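Local coordinates for protein Xcc_ctr_pt (Xanthomonas campestris pv. campestris, PDB 6NJW) that probably cleaves DNA as the C-terminal Toprim-containing region of a class 2 OLD family nuclease, by a mechanism consistent with two-metal catalysis, at residues A[16-21]-A[71-76]; A[22-27]-A[51-56]; A[36-41]-A[199-204]; A[60-65]-A[98-103]; A[131-136]-A[176-181]. All coordinates share one frame; numbering follows the deposited sequence.

Contact 2 is the central pairing: parallel Toprim strands 22-26 and 51-55, the first buried and the second partly exposed, joined by backbone bonds and followed by Glu27, close to the magnesium ion. Contact 1 touches it at the other end of these strands, where two loops meet at the surface, apolar side chains lying against an aromatic ring and backbone carbonyls. Contacts 3 and 4, both partly buried, lie on opposite sides of the chain's centre: contact 3 sets a loop of the C-terminal part against helix 29-41, whereas contact 4 packs helix 62-68 on helix 93-104. Contact 5, also partly buried, is the smallest and lays a carboxylate on proline near the metal-binding residues.

Contact 1 of 5, residues A[16-21]-A[71-76]; sequences EIFFSR and EGLNIP
With chi1 at -84° for Phe18 and -63° for Leu73, each CG lies beside its own backbone N, and the two side chains then meet at about a right angle. Within the Toprim fold, the contact joins the loop ahead of strand 22-26 to the loop that runs from helix 62-68 into strand 77-82. Leu73 CD1 sits over the centre of the Phe18 ring as a CH-pi contact, 4.0 Å from the centroid and 11° off the ring normal, while CD2 reaches only toward CE2. Next along the loop, Ile75 sends its two branches to different backbone carbonyls: CD1 approaches Ile17 O at 3.8 Å, and CG2 lies 3.9 Å from Arg21 O. Ile75 and Pro76 thus meet main chain, where Leu73 meets a ring. Leu68 of helix 62-68 touches both Ile17 and Ile75. The turn of 16-20 is held by its own backbone bonds, including Ser20 N to Ile17 O, and Ser20 OG is probably hydrogen-bonded to Thr52 OG1 of strand 51-55. At the end nearest the sheet, the ring of Pro76 abuts the last residue of the other loop, with CD 3.4 Å from Arg21 O.

Contact 2 of 5, residues A[22-27]-A[51-56]; sequences GVILVE and ITVCSV
Ile24 and Ile51 interlock on one face of a strand pair, the CD1 tip of Ile24 set in the angle between two methyl groups of the neighbouring strand. Ile24 CD1 is 3.7 Å from Ile51 CG2 and 4.1 Å from Val53 CG2, and so fills the dip between those side chains. Gly22, paired with Ile51, has no side chain, and Ile51 CG1 passes 4.2 Å from its bare CA. Farther along, Val26 CG1 packs against Val53 CG1, and Val26 CG2 lies over the backbone of Ser55. On the other face Cys54 is the bump: its CB faces the notch between Val23 CG1 and Leu25 CD2, at 4.0 Å from each. With SG anti to the backbone N (chi1 166°), the sulfur also rests beside Leu25 CD2, which bridges onward to Val56 CG1. These strands belong to a beta-alpha-beta unit of the Toprim sheet, connected through helix 29-41 and parallel, with 23° between their axes. Five backbone hydrogen bonds alternate between them, the straightest being Cys54 N to Ile24 O at 2.9 Å and 174°. Beyond the last, Val56 N to Val26 O, comes Glu27, a magnesium ligand in another structure of this protein; here its side chain is about 5 Å from the ion, with OE2 hydrogen-bonded to Thr81 OG1 and Asp82 N.

Contact 3 of 5, residues A[36-41]-A[199-204]; sequences PAFAEV and PSVSED
The Phe38 ring is overlapped on one face by Val201, whose CB stands 3.6 Å above the ring plane, displaced toward the rim. In this CH-pi contact Val201 CB is 4.0 Å from the Phe38 ring centroid, 26° off the normal. The same ring uses its edge as well: Ser202 O lies in the ring plane, 3.5 Å from Phe38 CE1, so successive residues of the 199-204 loop engage a face and an edge. A chi1 of -48° puts Val201 CG1 anti to the carbonyl carbon and leaves CG2 between N and C, facing helix 29-41, where it meets Ala37 CB at 3.8 Å. One turn on, Val41 continues the helix surface; its CG2 lies 3.9 Å from Ser202 C, and its CG1 is about as far from Val201 O. Glu203 CB ends the row against Val41 O. The contact thereby joins the crossover helix of the first beta-alpha-beta unit of the Toprim fold to the linker between helices 190-197 and 208-226. Leu138 and Leu143 of helix 134-154 touch Phe38 and Val201 respectively, extending the apolar cluster. Cohesion here comes chiefly from shape and dispersion, with a probable weak electrostatic contribution where the partly positive ring edge faces the Ser202 carbonyl.

Contact 4 of 5, residues A[60-65]-A[98-103]; sequences NFTPYV and INVLDV
Val100 and Thr62 occupy the middle of this helix-helix contact, and Val65 completes the trio one turn farther on. Val100 CG1 is the central methyl: it approaches Val65 CG2 to 3.5 Å and also touches Phe61 CB at 3.9 Å. The Val65 side chain is split between two partners, because CG1, anti to the backbone N (chi1 173°), turns instead to Val103 CG1 at 3.8 Å. Val65 therefore spans one helical turn of 98-103, meeting Val100 at about a right angle and Val103 more obliquely. Thr62 packs with both branches. Its OG1 lies 3.3 Å from Asn99 CB, and its CG2 reaches Val103 CG2 at 4.1 Å. Asn60, ahead of the turn leading into helix 62-68, accepts a capping bond through OD1 from Thr62 N at 3.3 Å; the donor comes from above the carbonyl plane, 48° out of it. Thr62 is thereby tied to the cap while its side chain faces the other helix. Within the Toprim fold, the contact pairs helix 62-68, which follows strand 51-55, with helix 93-104, which follows strand 77-82. On the sheet side, Val65 touches His77 and Ile79 of strand 77-82, and both Val65 and Val100 touch Tyr127 of strand 127-130.

Contact 5 of 5, residues A[131-136]-A[176-181]; sequences ENTLEP and IDEDLL
This is a small van der Waals contact, a carboxylate lying on a proline ring, between the N-terminal ends of two helices, 134-154 and 178-188, beyond the last strand of the Toprim sheet, 127-130. Pro136 and Glu178 carry most of it, their side chains crossing at about a right angle. Glu178 reaches over because its CG is anti to the backbone N (chi1 -177°) and the chain stays extended beyond it; the carboxylate carbon CD then lies 3.8 Å from Pro136 CG. Its OE1 comes equally near Pro136 CB, whereas OE2 is 4.0 Å from Thr133 OG1. On the other flank Leu181 CD2 packs against Pro136 CA at 4.1 Å. Asp177 OD1 gives helix 178-188 a weak capping bond from Leu180 N at 3.3 Å, and Asn132 OD1 takes Thr133 N in a bent bond of 2.7 Å just ahead of the other helix. Phe139 and Trp169 both touch Leu181, placing its side chain among the neighbouring helices. Thr133 lies about 4 Å from Asp82 of the magnesium site, side chain to side chain. With the Glu178 carboxylate resting on proline carbons and the buried Thr133 OG1 lacking any partner in the model, the contact depends on packing rather than on polar bonds.

Contact 1 of 5, residues A[16-21]-A[71-76]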
# COMPACT_ATOMS: atom_id res chain seq x y z
N GLU A 16 -8.53 -4.47 17.11
CA GLU A 16 -7.18 -3.95 17.26
C GLU A 16 -7.15 -2.44 17.02
O GLU A 16 -6.35 -1.74 17.65
CB GLU A 16 -6.23 -4.65 16.30
CG GLU A 16 -6.29 -6.18 16.37
CD GLU A 16 -5.47 -6.84 15.27
OE1 GLU A 16 -5.05 -6.14 14.33
OE2 GLU A 16 -5.26 -8.07 15.34
N ILE A 17 -8.01 -1.95 16.13
CA ILE A 17 -8.08 -0.51 15.87
C ILE A 17 -8.31 0.25 17.17
O ILE A 17 -7.63 1.23 17.48
CB ILE A 17 -9.17 -0.21 14.82
CG1 ILE A 17 -8.73 -0.73 13.45
CG2 ILE A 17 -9.44 1.29 14.75
CD1 ILE A 17 -9.37 0.00 12.27
N PHE A 18 -9.26 -0.23 17.98
CA PHE A 18 -9.54 0.45 19.24
C PHE A 18 -8.37 0.39 20.22
O PHE A 18 -8.36 1.16 21.19
CB PHE A 18 -10.80 -0.13 19.90
CG PHE A 18 -12.09 0.47 19.39
CD1 PHE A 18 -12.62 0.08 18.16
CD2 PHE A 18 -12.77 1.43 20.14
CE1 PHE A 18 -13.82 0.64 17.69
CE2 PHE A 18 -13.95 1.99 19.68
CZ PHE A 18 -14.48 1.59 18.45
N PHE A 19 -7.38 -0.47 20.00
CA PHE A 19 -6.20 -0.55 20.87
C PHE A 19 -4.96 0.09 20.26
O PHE A 19 -3.88 0.01 20.86
CB PHE A 19 -5.90 -2.01 21.22
CG PHE A 19 -6.85 -2.61 22.24
CD1 PHE A 19 -7.68 -1.80 23.00
CD2 PHE A 19 -6.89 -3.99 22.43
CE1 PHE A 19 -8.55 -2.36 23.94
CE2 PHE A 19 -7.75 -4.55 23.36
CZ PHE A 19 -8.58 -3.73 24.12
N SER A 20 -5.06 0.74 19.10
CA SER A 20 -3.88 1.17 18.35
C SER A 20 -3.53 2.63 18.58
O SER A 20 -4.38 3.46 18.90
CB SER A 20 -4.10 0.93 16.86
OG SER A 20 -4.53 -0.40 16.65
N ARG A 21 -2.24 2.95 18.42
CA ARG A 21 -1.81 4.34 18.39
C ARG A 21 -1.92 4.95 17.00
O ARG A 21 -2.03 6.18 16.89
CB ARG A 21 -0.37 4.47 18.91
CG ARG A 21 -0.17 4.01 20.36
CD ARG A 21 1.29 4.23 20.81
NE ARG A 21 1.57 3.69 22.14
CZ ARG A 21 1.48 4.40 23.26
NH1 ARG A 21 1.12 5.68 23.20
NH2 ARG A 21 1.75 3.85 24.43
N GLU A 71 -14.14 13.55 14.15
CA GLU A 71 -15.49 13.33 14.67
C GLU A 71 -15.69 11.89 15.11
O GLU A 71 -16.80 11.53 15.54
CB GLU A 71 -16.53 13.71 13.62
CG GLU A 71 -16.59 15.22 13.34
CD GLU A 71 -16.98 16.02 14.57
OE1 GLU A 71 -18.00 15.70 15.24
OE2 GLU A 71 -16.27 17.00 14.89
N GLY A 72 -14.66 11.07 15.01
CA GLY A 72 -14.71 9.69 15.44
C GLY A 72 -13.74 9.48 16.57
O GLY A 72 -13.81 10.19 17.58
N LEU A 73 -12.79 8.56 16.41
CA LEU A 73 -11.81 8.28 17.46
C LEU A 73 -10.60 9.20 17.44
O LEU A 73 -9.85 9.22 18.43
CB LEU A 73 -11.34 6.83 17.34
CG LEU A 73 -12.40 5.77 17.53
CD1 LEU A 73 -11.83 4.36 17.30
CD2 LEU A 73 -12.99 5.90 18.93
N ASN A 74 -10.36 9.95 16.36
CA ASN A 74 -9.26 10.91 16.29
C ASN A 74 -7.90 10.21 16.48
O ASN A 74 -7.10 10.56 17.34
CB ASN A 74 -9.45 12.04 17.31
CG ASN A 74 -8.63 13.26 16.97
OD1 ASN A 74 -8.69 13.75 15.85
ND2 ASN A 74 -7.86 13.74 17.94
N ILE A 75 -7.67 9.21 15.64
CA ILE A 75 -6.47 8.38 15.66
C ILE A 75 -5.63 8.73 14.43
O ILE A 75 -6.18 8.78 13.32
CB ILE A 75 -6.84 6.88 15.67
CG1 ILE A 75 -7.48 6.47 16.99
CG2 ILE A 75 -5.64 5.98 15.41
CD1 ILE A 75 -7.95 5.03 16.99
N PRO A 76 -4.33 8.97 14.58
CA PRO A 76 -3.49 9.21 13.39
C PRO A 76 -3.56 8.04 12.42
O PRO A 76 -3.49 6.87 12.81
CB PRO A 76 -2.08 9.37 13.98
CG PRO A 76 -2.27 9.63 15.44
CD PRO A 76 -3.56 9.00 15.84

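Contact 2 of 5, residues A[22-27]-A[51-56]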
# COMPACT_ATOMS: atom_id res chain seq x y z
N GLY A 22 -1.91 4.12 15.96
CA GLY A 22 -2.00 4.61 14.59
C GLY A 22 -2.48 3.50 13.69
O GLY A 22 -2.42 2.32 14.04
N VAL A 23 -2.99 3.90 12.51
CA VAL A 23 -3.56 2.93 11.57
C VAL A 23 -3.07 3.25 10.16
O VAL A 23 -3.13 4.40 9.72
CB VAL A 23 -5.10 2.92 11.58
CG1 VAL A 23 -5.59 1.84 10.60
CG2 VAL A 23 -5.61 2.62 12.97
N ILE A 24 -2.60 2.23 9.45
CA ILE A 24 -2.27 2.31 8.03
C ILE A 24 -3.39 1.63 7.24
O ILE A 24 -3.57 0.42 7.34
CB ILE A 24 -0.93 1.63 7.73
CG1 ILE A 24 0.22 2.37 8.43
CG2 ILE A 24 -0.72 1.54 6.22
CD1 ILE A 24 1.49 1.47 8.58
N LEU A 25 -4.10 2.40 6.43
CA LEU A 25 -5.23 1.89 5.65
C LEU A 25 -4.76 1.54 4.25
O LEU A 25 -4.17 2.40 3.57
CB LEU A 25 -6.36 2.93 5.58
CG LEU A 25 -6.99 3.31 6.92
CD1 LEU A 25 -7.93 4.51 6.70
CD2 LEU A 25 -7.73 2.09 7.47
N VAL A 26 -5.02 0.30 3.82
CA VAL A 26 -4.59 -0.22 2.53
C VAL A 26 -5.78 -0.88 1.85
O VAL A 26 -6.79 -1.19 2.48
CB VAL A 26 -3.42 -1.21 2.69
CG1 VAL A 26 -2.24 -0.52 3.45
CG2 VAL A 26 -3.86 -2.45 3.41
N GLU A 27 -5.65 -1.12 0.54
CA GLU A 27 -6.79 -1.62 -0.23
C GLU A 27 -7.02 -3.11 -0.05
O GLU A 27 -8.17 -3.56 -0.00
CB GLU A 27 -6.59 -1.31 -1.72
CG GLU A 27 -6.70 0.17 -2.07
CD GLU A 27 -6.55 0.38 -3.58
OE1 GLU A 27 -6.61 -0.62 -4.32
OE2 GLU A 27 -6.37 1.54 -4.02
N ILE A 51 1.15 0.61 15.78
CA ILE A 51 0.50 0.91 14.50
C ILE A 51 -0.03 -0.39 13.91
O ILE A 51 0.71 -1.37 13.79
CB ILE A 51 1.46 1.61 13.52
CG1 ILE A 51 1.87 2.96 14.09
CG2 ILE A 51 0.81 1.82 12.16
CD1 ILE A 51 3.12 3.54 13.49
N THR A 52 -1.32 -0.40 13.56
CA THR A 52 -1.99 -1.53 12.94
C THR A 52 -2.20 -1.26 11.46
O THR A 52 -2.50 -0.13 11.06
CB THR A 52 -3.35 -1.80 13.59
OG1 THR A 52 -3.22 -1.80 15.02
CG2 THR A 52 -3.89 -3.15 13.17
N VAL A 53 -2.03 -2.30 10.63
CA VAL A 53 -2.32 -2.24 9.20
C VAL A 53 -3.70 -2.83 8.97
O VAL A 53 -3.97 -3.97 9.37
CB VAL A 53 -1.25 -2.99 8.38
CG1 VAL A 53 -1.52 -2.83 6.90
CG2 VAL A 53 0.13 -2.43 8.70
N CYS A 54 -4.56 -2.08 8.32
CA CYS A 54 -5.96 -2.46 8.16
C CYS A 54 -6.31 -2.40 6.68
O CYS A 54 -6.18 -1.36 6.04
CB CYS A 54 -6.86 -1.55 8.99
SG CYS A 54 -8.61 -1.66 8.57
N SER A 55 -6.72 -3.54 6.13
CA SER A 55 -7.20 -3.60 4.75
C SER A 55 -8.68 -3.22 4.71
O SER A 55 -9.48 -3.81 5.43
CB SER A 55 -7.00 -5.01 4.19
OG SER A 55 -7.75 -5.17 3.00
N VAL A 56 -9.03 -2.24 3.89
CA VAL A 56 -10.45 -1.89 3.75
C VAL A 56 -11.16 -2.78 2.74
O VAL A 56 -12.36 -2.59 2.51
CB VAL A 56 -10.62 -0.40 3.39
CG1 VAL A 56 -9.86 0.49 4.39
CG2 VAL A 56 -10.15 -0.10 1.98

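Contact 3 of 5, residues A[36-41]-A[199-204]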
# COMPACT_ATOMS: atom_id res chain seq x y z
N PRO A 36 4.08 -4.02 6.01
CA PRO A 36 4.89 -4.26 7.23
C PRO A 36 6.27 -4.80 6.94
O PRO A 36 7.21 -4.52 7.69
CB PRO A 36 4.06 -5.27 8.03
CG PRO A 36 2.69 -5.28 7.42
CD PRO A 36 2.81 -4.78 6.02
N ALA A 37 6.43 -5.62 5.90
CA ALA A 37 7.76 -6.09 5.52
C ALA A 37 8.65 -4.92 5.12
O ALA A 37 9.82 -4.87 5.51
CB ALA A 37 7.66 -7.12 4.39
N PHE A 38 8.12 -3.96 4.36
CA PHE A 38 8.93 -2.79 4.04
C PHE A 38 9.21 -1.97 5.29
O PHE A 38 10.29 -1.39 5.42
CB PHE A 38 8.27 -1.92 2.98
CG PHE A 38 8.55 -2.39 1.56
CD1 PHE A 38 9.85 -2.44 1.07
CD2 PHE A 38 7.51 -2.77 0.72
CE1 PHE A 38 10.12 -2.87 -0.23
CE2 PHE A 38 7.76 -3.21 -0.58
CZ PHE A 38 9.07 -3.25 -1.05
N ALA A 39 8.23 -1.88 6.20
CA ALA A 39 8.44 -1.15 7.45
C ALA A 39 9.66 -1.68 8.20
O ALA A 39 10.50 -0.90 8.67
CB ALA A 39 7.19 -1.22 8.33
N GLU A 40 9.79 -3.00 8.31
CA GLU A 40 10.90 -3.57 9.08
C GLU A 40 12.25 -3.22 8.46
O GLU A 40 13.18 -2.83 9.18
CB GLU A 40 10.76 -5.09 9.21
CG GLU A 40 9.71 -5.53 10.23
CD GLU A 40 9.87 -4.83 11.59
OE1 GLU A 40 11.00 -4.81 12.12
OE2 GLU A 40 8.86 -4.31 12.11
N VAL A 41 12.39 -3.33 7.14
CA VAL A 41 13.66 -2.98 6.51
C VAL A 41 13.87 -1.47 6.46
O VAL A 41 15.00 -1.03 6.23
CB VAL A 41 13.82 -3.58 5.10
CG1 VAL A 41 13.97 -5.09 5.19
CG2 VAL A 41 12.62 -3.20 4.20
N PRO A 199 9.76 -11.87 2.66
CA PRO A 199 11.18 -12.03 3.07
C PRO A 199 12.19 -11.48 2.08
O PRO A 199 13.35 -11.30 2.45
CB PRO A 199 11.33 -13.55 3.22
CG PRO A 199 9.97 -14.03 3.56
CD PRO A 199 9.01 -13.14 2.82
N SER A 200 11.82 -11.23 0.83
CA SER A 200 12.78 -10.75 -0.15
C SER A 200 12.87 -9.23 -0.23
O SER A 200 13.82 -8.71 -0.82
CB SER A 200 12.44 -11.28 -1.55
OG SER A 200 12.48 -12.69 -1.57
N VAL A 201 11.90 -8.49 0.30
CA VAL A 201 11.92 -7.05 0.07
C VAL A 201 13.10 -6.45 0.84
O VAL A 201 13.56 -6.99 1.85
CB VAL A 201 10.58 -6.41 0.47
CG1 VAL A 201 9.39 -7.21 -0.14
CG2 VAL A 201 10.45 -6.34 1.97
N SER A 202 13.62 -5.36 0.31
CA SER A 202 14.77 -4.69 0.89
C SER A 202 14.49 -3.20 0.83
O SER A 202 13.60 -2.75 0.10
CB SER A 202 16.06 -5.02 0.13
OG SER A 202 15.99 -4.52 -1.19
N GLU A 203 15.28 -2.43 1.59
CA GLU A 203 15.03 -1.00 1.67
C GLU A 203 15.09 -0.33 0.30
O GLU A 203 14.27 0.54 -0.01
CB GLU A 203 16.02 -0.34 2.64
CG GLU A 203 16.22 1.16 2.44
CD GLU A 203 17.35 1.48 1.48
OE1 GLU A 203 18.30 0.67 1.37
OE2 GLU A 203 17.29 2.54 0.81
N ASP A 204 16.04 -0.74 -0.54
CA ASP A 204 16.25 -0.01 -1.79
C ASP A 204 15.17 -0.23 -2.84
O ASP A 204 15.12 0.53 -3.81
CB ASP A 204 17.63 -0.34 -2.38
CG ASP A 204 17.80 -1.82 -2.68
OD1 ASP A 204 17.46 -2.65 -1.81
OD2 ASP A 204 18.28 -2.15 -3.79

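Contact 4 of 5, residues A[60-65]-A[98-103]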
# COMPACT_ATOMS: atom_id res chain seq x y z
N ASN A 60 -13.02 1.82 -0.88
CA ASN A 60 -13.86 2.74 -0.13
C ASN A 60 -13.20 2.97 1.22
O ASN A 60 -13.42 2.20 2.16
CB ASN A 60 -15.28 2.21 0.03
CG ASN A 60 -16.18 3.23 0.69
OD1 ASN A 60 -15.81 4.40 0.82
ND2 ASN A 60 -17.35 2.79 1.12
N PHE A 61 -12.42 4.04 1.32
CA PHE A 61 -11.76 4.41 2.56
C PHE A 61 -12.64 5.26 3.47
O PHE A 61 -12.30 5.43 4.65
CB PHE A 61 -10.45 5.15 2.25
CG PHE A 61 -9.37 4.26 1.68
CD1 PHE A 61 -8.55 3.54 2.52
CD2 PHE A 61 -9.23 4.11 0.31
CE1 PHE A 61 -7.57 2.70 2.01
CE2 PHE A 61 -8.25 3.28 -0.22
CZ PHE A 61 -7.41 2.56 0.63
N THR A 62 -13.76 5.76 2.98
CA THR A 62 -14.52 6.75 3.74
C THR A 62 -14.99 6.26 5.11
O THR A 62 -14.85 7.01 6.09
CB THR A 62 -15.69 7.24 2.89
OG1 THR A 62 -15.18 7.66 1.62
CG2 THR A 62 -16.36 8.42 3.54
N PRO A 63 -15.56 5.06 5.26
CA PRO A 63 -16.00 4.64 6.61
C PRO A 63 -14.87 4.57 7.61
O PRO A 63 -15.07 4.85 8.79
CB PRO A 63 -16.60 3.24 6.37
CG PRO A 63 -16.98 3.26 4.92
CD PRO A 63 -15.92 4.05 4.25
N TYR A 64 -13.66 4.20 7.16
CA TYR A 64 -12.52 4.15 8.07
C TYR A 64 -12.01 5.54 8.44
O TYR A 64 -11.58 5.76 9.58
CB TYR A 64 -11.40 3.32 7.44
CG TYR A 64 -11.80 1.88 7.37
CD1 TYR A 64 -12.57 1.41 6.31
CD2 TYR A 64 -11.45 1.01 8.38
CE1 TYR A 64 -12.95 0.08 6.24
CE2 TYR A 64 -11.84 -0.33 8.33
CZ TYR A 64 -12.59 -0.78 7.26
OH TYR A 64 -12.96 -2.10 7.20
N VAL A 65 -12.00 6.47 7.49
CA VAL A 65 -11.61 7.83 7.84
C VAL A 65 -12.63 8.45 8.79
O VAL A 65 -12.26 9.21 9.71
CB VAL A 65 -11.41 8.68 6.56
CG1 VAL A 65 -11.17 10.14 6.91
CG2 VAL A 65 -10.25 8.13 5.77
N ILE A 98 -11.71 12.88 -2.68
CA ILE A 98 -12.65 13.91 -2.23
C ILE A 98 -13.56 13.35 -1.14
O ILE A 98 -13.89 14.05 -0.17
CB ILE A 98 -13.46 14.45 -3.43
CG1 ILE A 98 -12.55 15.30 -4.32
CG2 ILE A 98 -14.66 15.26 -2.94
CD1 ILE A 98 -13.21 15.72 -5.63
N ASN A 99 -13.94 12.08 -1.26
CA ASN A 99 -14.81 11.47 -0.26
C ASN A 99 -14.16 11.46 1.12
O ASN A 99 -14.83 11.70 2.13
CB ASN A 99 -15.21 10.07 -0.70
CG ASN A 99 -16.33 10.09 -1.73
OD1 ASN A 99 -17.07 11.06 -1.82
ND2 ASN A 99 -16.44 9.03 -2.52
N VAL A 100 -12.84 11.21 1.19
CA VAL A 100 -12.20 11.29 2.51
C VAL A 100 -11.81 12.72 2.88
O VAL A 100 -11.81 13.07 4.07
CB VAL A 100 -10.99 10.33 2.62
CG1 VAL A 100 -11.46 8.89 2.54
CG2 VAL A 100 -9.95 10.61 1.55
N LEU A 101 -11.49 13.58 1.91
CA LEU A 101 -11.15 14.95 2.28
C LEU A 101 -12.36 15.70 2.82
O LEU A 101 -12.21 16.56 3.70
CB LEU A 101 -10.54 15.69 1.09
CG LEU A 101 -9.10 15.31 0.70
CD1 LEU A 101 -8.77 15.85 -0.68
CD2 LEU A 101 -8.09 15.82 1.72
N ASP A 102 -13.56 15.37 2.33
CA ASP A 102 -14.78 15.94 2.91
C ASP A 102 -14.92 15.59 4.39
O ASP A 102 -15.51 16.37 5.15
CB ASP A 102 -16.01 15.45 2.15
CG ASP A 102 -16.15 16.09 0.78
OD1 ASP A 102 -15.49 17.12 0.52
OD2 ASP A 102 -16.92 15.55 -0.03
N VAL A 103 -14.41 14.44 4.81
CA VAL A 103 -14.43 14.06 6.22
C VAL A 103 -13.29 14.73 6.98
O VAL A 103 -13.50 15.40 8.00
CB VAL A 103 -14.37 12.52 6.35
CG1 VAL A 103 -14.30 12.11 7.82
CG2 VAL A 103 -15.55 11.86 5.64

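Contact 5 of 5, residues A[131-136]-A[176-181]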
# COMPACT_ATOMS: atom_id res chain seq x y z
N GLU A 131 1.14 5.59 -8.71
CA GLU A 131 0.78 5.73 -10.12
C GLU A 131 0.75 4.39 -10.85
O GLU A 131 0.24 4.33 -11.97
CB GLU A 131 1.73 6.71 -10.82
CG GLU A 131 1.93 8.02 -10.06
CD GLU A 131 0.72 8.94 -10.16
OE1 GLU A 131 0.16 9.06 -11.27
OE2 GLU A 131 0.32 9.54 -9.13
N ASN A 132 1.27 3.33 -10.25
CA ASN A 132 1.18 1.98 -10.78
C ASN A 132 0.25 1.16 -9.88
O ASN A 132 -0.45 1.71 -9.01
CB ASN A 132 2.58 1.36 -10.87
CG ASN A 132 2.67 0.23 -11.90
OD1 ASN A 132 1.65 -0.31 -12.34
ND2 ASN A 132 3.89 -0.14 -12.29
N THR A 133 0.24 -0.15 -10.08
CA THR A 133 -0.27 -1.08 -9.10
C THR A 133 0.92 -1.84 -8.51
O THR A 133 1.98 -1.93 -9.12
CB THR A 133 -1.29 -2.06 -9.71
OG1 THR A 133 -0.74 -2.63 -10.90
CG2 THR A 133 -2.59 -1.32 -10.04
N LEU A 134 0.72 -2.41 -7.32
CA LEU A 134 1.86 -2.79 -6.48
C LEU A 134 2.72 -3.87 -7.13
O LEU A 134 3.94 -3.70 -7.28
CB LEU A 134 1.36 -3.27 -5.12
CG LEU A 134 2.45 -3.71 -4.15
CD1 LEU A 134 3.44 -2.57 -3.91
CD2 LEU A 134 1.82 -4.16 -2.85
N GLU A 135 2.12 -4.99 -7.51
CA GLU A 135 2.94 -6.11 -7.96
C GLU A 135 3.71 -5.83 -9.25
O GLU A 135 4.89 -6.20 -9.36
CB GLU A 135 2.08 -7.37 -8.10
CG GLU A 135 1.48 -7.85 -6.78
CD GLU A 135 0.07 -7.33 -6.55
OE1 GLU A 135 -0.27 -6.26 -7.12
OE2 GLU A 135 -0.69 -8.00 -5.82
N PRO A 136 3.10 -5.20 -10.27
CA PRO A 136 3.91 -4.86 -11.45
C PRO A 136 5.03 -3.88 -11.14
O PRO A 136 6.14 -4.02 -11.67
CB PRO A 136 2.89 -4.26 -12.42
CG PRO A 136 1.56 -4.79 -11.95
CD PRO A 136 1.68 -4.86 -10.46
N ILE A 176 6.62 -6.66 -19.93
CA ILE A 176 5.90 -7.63 -19.11
C ILE A 176 4.46 -7.65 -19.59
O ILE A 176 3.91 -6.61 -19.98
CB ILE A 176 6.00 -7.33 -17.60
CG1 ILE A 176 5.38 -5.99 -17.22
CG2 ILE A 176 7.42 -7.34 -17.13
CD1 ILE A 176 3.94 -6.07 -16.79
N ASP A 177 3.86 -8.83 -19.58
CA ASP A 177 2.42 -8.98 -19.81
C ASP A 177 1.77 -8.81 -18.45
O ASP A 177 1.72 -9.75 -17.65
CB ASP A 177 2.11 -10.33 -20.43
CG ASP A 177 0.65 -10.49 -20.82
OD1 ASP A 177 -0.19 -9.70 -20.35
OD2 ASP A 177 0.36 -11.42 -21.60
N GLU A 178 1.27 -7.60 -18.18
CA GLU A 178 0.72 -7.31 -16.86
C GLU A 178 -0.51 -8.16 -16.57
O GLU A 178 -0.72 -8.58 -15.43
CB GLU A 178 0.37 -5.83 -16.75
CG GLU A 178 -0.14 -5.43 -15.39
CD GLU A 178 -0.18 -3.93 -15.21
OE1 GLU A 178 0.85 -3.27 -15.50
OE2 GLU A 178 -1.24 -3.41 -14.78
N ASP A 179 -1.36 -8.38 -17.58
CA ASP A 179 -2.56 -9.17 -17.36
C ASP A 179 -2.19 -10.57 -16.89
O ASP A 179 -2.76 -11.09 -15.93
CB ASP A 179 -3.41 -9.22 -18.63
CG ASP A 179 -4.08 -7.89 -18.94
OD1 ASP A 179 -4.23 -7.06 -18.03
OD2 ASP A 179 -4.45 -7.66 -20.11
N LEU A 180 -1.21 -11.19 -17.55
CA LEU A 180 -0.83 -12.55 -17.20
C LEU A 180 -0.15 -12.60 -15.84
O LEU A 180 -0.41 -13.51 -15.04
CB LEU A 180 0.07 -13.14 -18.28
CG LEU A 180 0.45 -14.61 -18.07
CD1 LEU A 180 -0.81 -15.45 -17.95
CD2 LEU A 180 1.33 -15.10 -19.22
N LEU A 181 0.74 -11.63 -15.56
CA LEU A 181 1.36 -11.56 -14.24
C LEU A 181 0.30 -11.52 -13.15
O LEU A 181 0.34 -12.31 -12.21
CB LEU A 181 2.29 -10.34 -14.15
CG LEU A 181 2.89 -10.11 -12.76
CD1 LEU A 181 3.78 -11.28 -12.39
CD2 LEU A 181 3.67 -8.78 -12.70